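Local coordinates for protein putative zinc protease (Bordetella pertussis, PDB 3IH6) that belongs to the zinc-dependent M16 peptidase family and is probably a metalloendopeptidase, of which this chain is one internal domain, at residues A35-A47 / R164-A177. Numbering follows the deposited sequence.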
loop_
_atom_site.group_PDB
_atom_site.type_symbol
_atom_site.label_atom_id
_atom_site.label_comp_id
_atom_site.label_asym_id
_atom_site.label_seq_id
_atom_site.Cartn_x
_atom_site.Cartn_y
_atom_site.Cartn_z
ATOM N N ALA E 35 26.816 -10.936 12.125
ATOM C CA ALA E 35 25.671 -11.548 12.798
ATOM C C ALA E 35 24.667 -10.470 13.210
ATOM O O ALA E 35 25.068 -9.364 13.573
ATOM C CB ALA E 35 26.168 -12.305 14.010
ATOM N N ALA E 36 23.372 -10.772 13.107
ATOM C CA ALA E 36 22.307 -9.789 13.395
ATOM C C ALA E 36 22.255 -9.407 14.878
ATOM O O ALA E 36 21.774 -8.327 15.225
ATOM C CB ALA E 36 20.924 -10.317 12.934
ATOM N N GLY E 37 22.748 -10.308 15.737
ATOM C CA GLY E 37 22.850 -10.053 17.170
ATOM C C GLY E 37 24.031 -9.179 17.590
ATOM O O GLY E 37 24.103 -8.713 18.751
ATOM N N SER E 38 24.965 -8.971 16.671
ATOM C CA SER E 38 26.150 -8.155 16.935
ATOM C C SER E 38 25.813 -6.651 16.862
ATOM O O SER E 38 25.063 -6.243 15.969
ATOM C CB SER E 38 27.209 -8.487 15.885
ATOM O OG SER E 38 28.238 -7.517 15.827
ATOM N N PRO E 39 26.356 -5.822 17.797
ATOM C CA PRO E 39 26.382 -4.337 17.716
ATOM C C PRO E 39 26.672 -3.810 16.292
ATOM O O PRO E 39 25.931 -2.959 15.750
ATOM C CB PRO E 39 27.550 -3.958 18.662
ATOM C CG PRO E 39 27.930 -5.229 19.377
ATOM C CD PRO E 39 26.911 -6.279 19.080
ATOM N N ASP E 40 27.702 -4.367 15.667
ATOM C CA ASP E 40 28.093 -4.017 14.286
ATOM C C ASP E 40 27.008 -4.110 13.226
ATOM O O ASP E 40 27.047 -3.413 12.198
ATOM C CB ASP E 40 29.311 -4.854 13.884
ATOM C CG ASP E 40 30.504 -4.532 14.757
ATOM O OD1 ASP E 40 30.503 -3.392 15.262
ATOM O OD2 ASP E 40 31.385 -5.402 14.981
ATOM N N PHE E 41 26.030 -4.959 13.451
ATOM C CA PHE E 41 25.058 -5.182 12.385
ATOM C C PHE E 41 24.370 -3.875 12.038
ATOM O O PHE E 41 24.317 -3.500 10.860
ATOM C CB PHE E 41 24.062 -6.293 12.743
ATOM C CG PHE E 41 23.048 -6.581 11.665
ATOM C CD1 PHE E 41 23.232 -7.658 10.799
ATOM C CD2 PHE E 41 21.901 -5.794 11.532
ATOM C CE1 PHE E 41 22.319 -7.951 9.819
ATOM C CE2 PHE E 41 20.956 -6.089 10.561
ATOM C CZ PHE E 41 21.157 -7.187 9.708
ATOM N N VAL E 42 23.824 -3.176 13.025
ATOM C CA VAL E 42 23.166 -1.922 12.678
ATOM C C VAL E 42 24.123 -0.876 12.168
ATOM O O VAL E 42 23.719 -0.037 11.327
ATOM C CB VAL E 42 22.226 -1.336 13.746
ATOM C CG1 VAL E 42 21.171 -2.333 14.087
ATOM C CG2 VAL E 42 22.966 -0.903 14.950
ATOM N N GLY E 43 25.381 -0.939 12.621
ATOM C CA GLY E 43 26.415 -0.039 12.139
ATOM C C GLY E 43 26.467 -0.121 10.616
ATOM O O GLY E 43 26.414 0.880 9.907
ATOM N N LEU E 44 26.539 -1.334 10.115
ATOM C CA LEU E 44 26.669 -1.541 8.693
ATOM C C LEU E 44 25.363 -1.202 7.981
ATOM O O LEU E 44 25.367 -0.772 6.819
ATOM C CB LEU E 44 27.087 -2.984 8.409
ATOM C CG LEU E 44 27.695 -3.276 7.031
ATOM C CD1 LEU E 44 28.805 -2.337 6.670
ATOM C CD2 LEU E 44 28.142 -4.719 6.919
ATOM N N ASP E 45 24.258 -1.369 8.695
ATOM C CA ASP E 45 22.926 -1.046 8.175
ATOM C C ASP E 45 22.919 0.482 7.919
ATOM O O ASP E 45 22.709 0.942 6.784
ATOM C CB ASP E 45 21.914 -1.471 9.248
ATOM C CG ASP E 45 20.512 -1.699 8.711
ATOM O OD1 ASP E 45 20.334 -1.666 7.479
ATOM O OD2 ASP E 45 19.589 -1.934 9.551
ATOM N N LEU E 46 23.259 1.259 8.948
ATOM C CA LEU E 46 23.305 2.743 8.850
ATOM C C LEU E 46 24.326 3.239 7.818
ATOM O O LEU E 46 24.029 4.137 7.056
ATOM C CB LEU E 46 23.588 3.354 10.206
ATOM C CG LEU E 46 22.534 3.043 11.278
ATOM C CD1 LEU E 46 23.070 3.406 12.680
ATOM C CD2 LEU E 46 21.245 3.783 10.914
ATOM N N ALA E 47 25.511 2.611 7.798
ATOM C CA ALA E 47 26.570 2.911 6.844
ATOM C C ALA E 47 26.125 2.797 5.389
ATOM O O ALA E 47 26.446 3.672 4.561
ATOM C CB ALA E 47 27.723 1.998 7.073
ATOM N N ARG E 164 19.588 0.122 19.644
ATOM C CA ARG E 164 20.978 0.266 19.192
ATOM C C ARG E 164 21.120 1.388 18.170
ATOM O O ARG E 164 22.106 2.080 18.153
ATOM C CB ARG E 164 21.436 -1.030 18.556
ATOM C CG ARG E 164 21.732 -2.130 19.559
ATOM C CD ARG E 164 21.903 -3.460 18.863
ATOM N NE ARG E 164 22.509 -4.420 19.793
ATOM C CZ ARG E 164 22.671 -5.724 19.574
ATOM N NH1 ARG E 164 22.268 -6.297 18.439
ATOM N NH2 ARG E 164 23.226 -6.462 20.511
ATOM N N VAL E 165 20.111 1.561 17.320
ATOM C CA VAL E 165 20.155 2.633 16.320
ATOM C C VAL E 165 19.979 3.998 16.977
ATOM O O VAL E 165 20.740 4.923 16.695
ATOM C CB VAL E 165 19.120 2.408 15.185
ATOM C CG1 VAL E 165 18.822 3.726 14.413
ATOM C CG2 VAL E 165 19.598 1.318 14.264
ATOM N N ARG E 166 19.002 4.139 17.857
ATOM C CA ARG E 166 18.814 5.436 18.514
ATOM C C ARG E 166 19.996 5.882 19.383
ATOM O O ARG E 166 20.155 7.075 19.586
ATOM C CB ARG E 166 17.488 5.520 19.261
ATOM C CG ARG E 166 17.257 4.433 20.245
ATOM C CD ARG E 166 15.784 4.353 20.590
ATOM N NE ARG E 166 15.443 5.078 21.810
ATOM C CZ ARG E 166 15.772 4.685 23.039
ATOM N NH1 ARG E 166 16.475 3.569 23.228
ATOM N NH2 ARG E 166 15.406 5.423 24.085
ATOM N N GLU E 167 20.842 4.947 19.830
ATOM C CA GLU E 167 21.972 5.245 20.712
ATOM C C GLU E 167 23.331 5.182 20.013
ATOM O O GLU E 167 24.369 5.499 20.600
ATOM C CB GLU E 167 21.947 4.306 21.917
ATOM N N ALA E 168 23.283 4.754 18.749
ATOM C CA ALA E 168 24.412 4.690 17.841
ATOM C C ALA E 168 25.390 5.847 17.956
ATOM O O ALA E 168 25.023 6.975 17.700
ATOM C CB ALA E 168 23.906 4.646 16.450
ATOM N N LYS E 169 26.636 5.535 18.283
ATOM C CA LYS E 169 27.707 6.529 18.302
ATOM C C LYS E 169 28.393 6.504 16.963
ATOM O O LYS E 169 28.406 5.464 16.283
ATOM C CB LYS E 169 28.740 6.224 19.406
ATOM N N LEU E 170 28.980 7.635 16.590
ATOM C CA LEU E 170 29.709 7.757 15.335
ATOM C C LEU E 170 30.926 6.806 15.274
ATOM O O LEU E 170 31.194 6.209 14.237
ATOM C CB LEU E 170 30.111 9.215 15.114
ATOM C CG LEU E 170 30.629 9.625 13.738
ATOM C CD1 LEU E 170 29.502 9.500 12.702
ATOM C CD2 LEU E 170 31.223 11.017 13.755
ATOM N N ASP E 171 31.659 6.672 16.386
ATOM C CA ASP E 171 32.816 5.755 16.452
ATOM C C ASP E 171 32.482 4.284 16.181
ATOM O O ASP E 171 33.251 3.560 15.538
ATOM C CB ASP E 171 33.560 5.912 17.784
ATOM C CG ASP E 171 34.348 7.226 17.866
ATOM O OD1 ASP E 171 34.417 7.940 16.833
ATOM O OD2 ASP E 171 34.907 7.560 18.950
ATOM N N ASP E 172 31.329 3.846 16.662
ATOM C CA ASP E 172 30.866 2.467 16.453
ATOM C C ASP E 172 30.353 2.167 15.062
ATOM O O ASP E 172 30.544 1.053 14.553
ATOM C CB ASP E 172 29.804 2.117 17.490
ATOM C CG ASP E 172 30.382 2.093 18.891
ATOM O OD1 ASP E 172 31.576 1.738 19.036
ATOM O OD2 ASP E 172 29.666 2.437 19.844
ATOM N N VAL E 173 29.681 3.145 14.453
ATOM C CA VAL E 173 29.258 2.972 13.090
ATOM C C VAL E 173 30.490 3.010 12.166
ATOM O O VAL E 173 30.589 2.190 11.257
ATOM C CB VAL E 173 28.153 3.978 12.671
ATOM C CG1 VAL E 173 27.755 3.754 11.211
ATOM C CG2 VAL E 173 26.918 3.849 13.580
ATOM N N GLN E 174 31.441 3.922 12.436
ATOM C CA GLN E 174 32.701 3.970 11.675
ATOM C C GLN E 174 33.428 2.639 11.764
ATOM O O GLN E 174 33.798 2.037 10.745
ATOM C CB GLN E 174 33.617 5.085 12.184
ATOM C CG GLN E 174 34.963 5.227 11.440
ATOM C CD GLN E 174 34.852 5.904 10.084
ATOM O OE1 GLN E 174 33.839 6.576 9.775
ATOM N NE2 GLN E 174 35.893 5.738 9.251
ATOM N N ARG E 175 33.663 2.190 12.994
ATOM C CA ARG E 175 34.426 0.958 13.203
ATOM C C ARG E 175 33.787 -0.223 12.474
ATOM O O ARG E 175 34.486 -1.016 11.829
ATOM C CB ARG E 175 34.554 0.634 14.682
ATOM C CG ARG E 175 34.956 -0.813 14.915
ATOM C CD ARG E 175 35.236 -1.085 16.343
ATOM N NE ARG E 175 34.131 -0.644 17.194
ATOM C CZ ARG E 175 33.010 -1.328 17.396
ATOM N NH1 ARG E 175 32.818 -2.503 16.793
ATOM N NH2 ARG E 175 32.082 -0.825 18.206
ATOM N N ALA E 176 32.464 -0.336 12.568
ATOM C CA ALA E 176 31.719 -1.401 11.863
ATOM C C ALA E 176 31.952 -1.383 10.338
ATOM O O ALA E 176 32.345 -2.389 9.726
ATOM C CB ALA E 176 30.228 -1.325 12.197
ATOM N N ALA E 177 31.726 -0.240 9.727
ATOM C CA ALA E 177 31.925 -0.111 8.289
ATOM C C ALA E 177 33.372 -0.362 7.946
ATOM O O ALA E 177 33.660 -1.101 6.989
ATOM C CB ALA E 177 31.510 1.283 7.814
HETATM O O HOH W 1 22.982 -4.663 15.800
HETATM O O HOH W 2 29.962 -1.048 16.557
#
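Gly43 and Val173 meet where the axes of segments 39-47 and 170-177 approach to 7.9 Å and cross almost at a right angle. Gly43 has no side chain, so the helices come close, with the CA atoms of Gly43 and Val173 4.2 Å apart. The methyl group of Ala176 lies over Gly43 CA. In Val173, a chi1 of 179° points CG1 at Gly43 O, 3.4 Å away, and leaves CG2 to meet Leu46 CD1. That same Leu46 methyl also touches Ala168 CB, in the link between helices 157-167 and 170-180. Farther along, Ala47 CB packs against Ala177 CB at 3.9 Å. Val42 turns to the other helix and sets its CB against Val165 CG2 at 3.8 Å. Its CG2 lies against Arg164 CB.

From there the Arg164 chain runs out extended to the turn before helix 39-52. NH2 donates to Gly37 O at 3.0 Å, from above the carbonyl plane, and NH1 adds a weak bond to the same oxygen. Pro39 covers one face of the guanidinium. A water joins Ser38 O and Val42 N, with a weak bond from Arg164 NH1.

Arg175 bends at chi3 (52°) and reaches Asp40. Its NH1 forms a salt bridge with Asp40 OD1 at 2.9 Å, but the hydrogen bond in it is weak; the carboxylate and guanidinium planes are 56° apart. Its NH2 forms a salt bridge with Asp172 OD1. The arginine thus lies between two acidic groups and probably offsets their mutual repulsion. A second water donates to Asp40 OD1 and Asp172 O.

This is near-perpendicular helix packing centred on a glycine. It joins the first helix of an alpha/beta domain, in the part assigned to the M16 inactive-domain family, to its last two helices, 157-167 and 170-180.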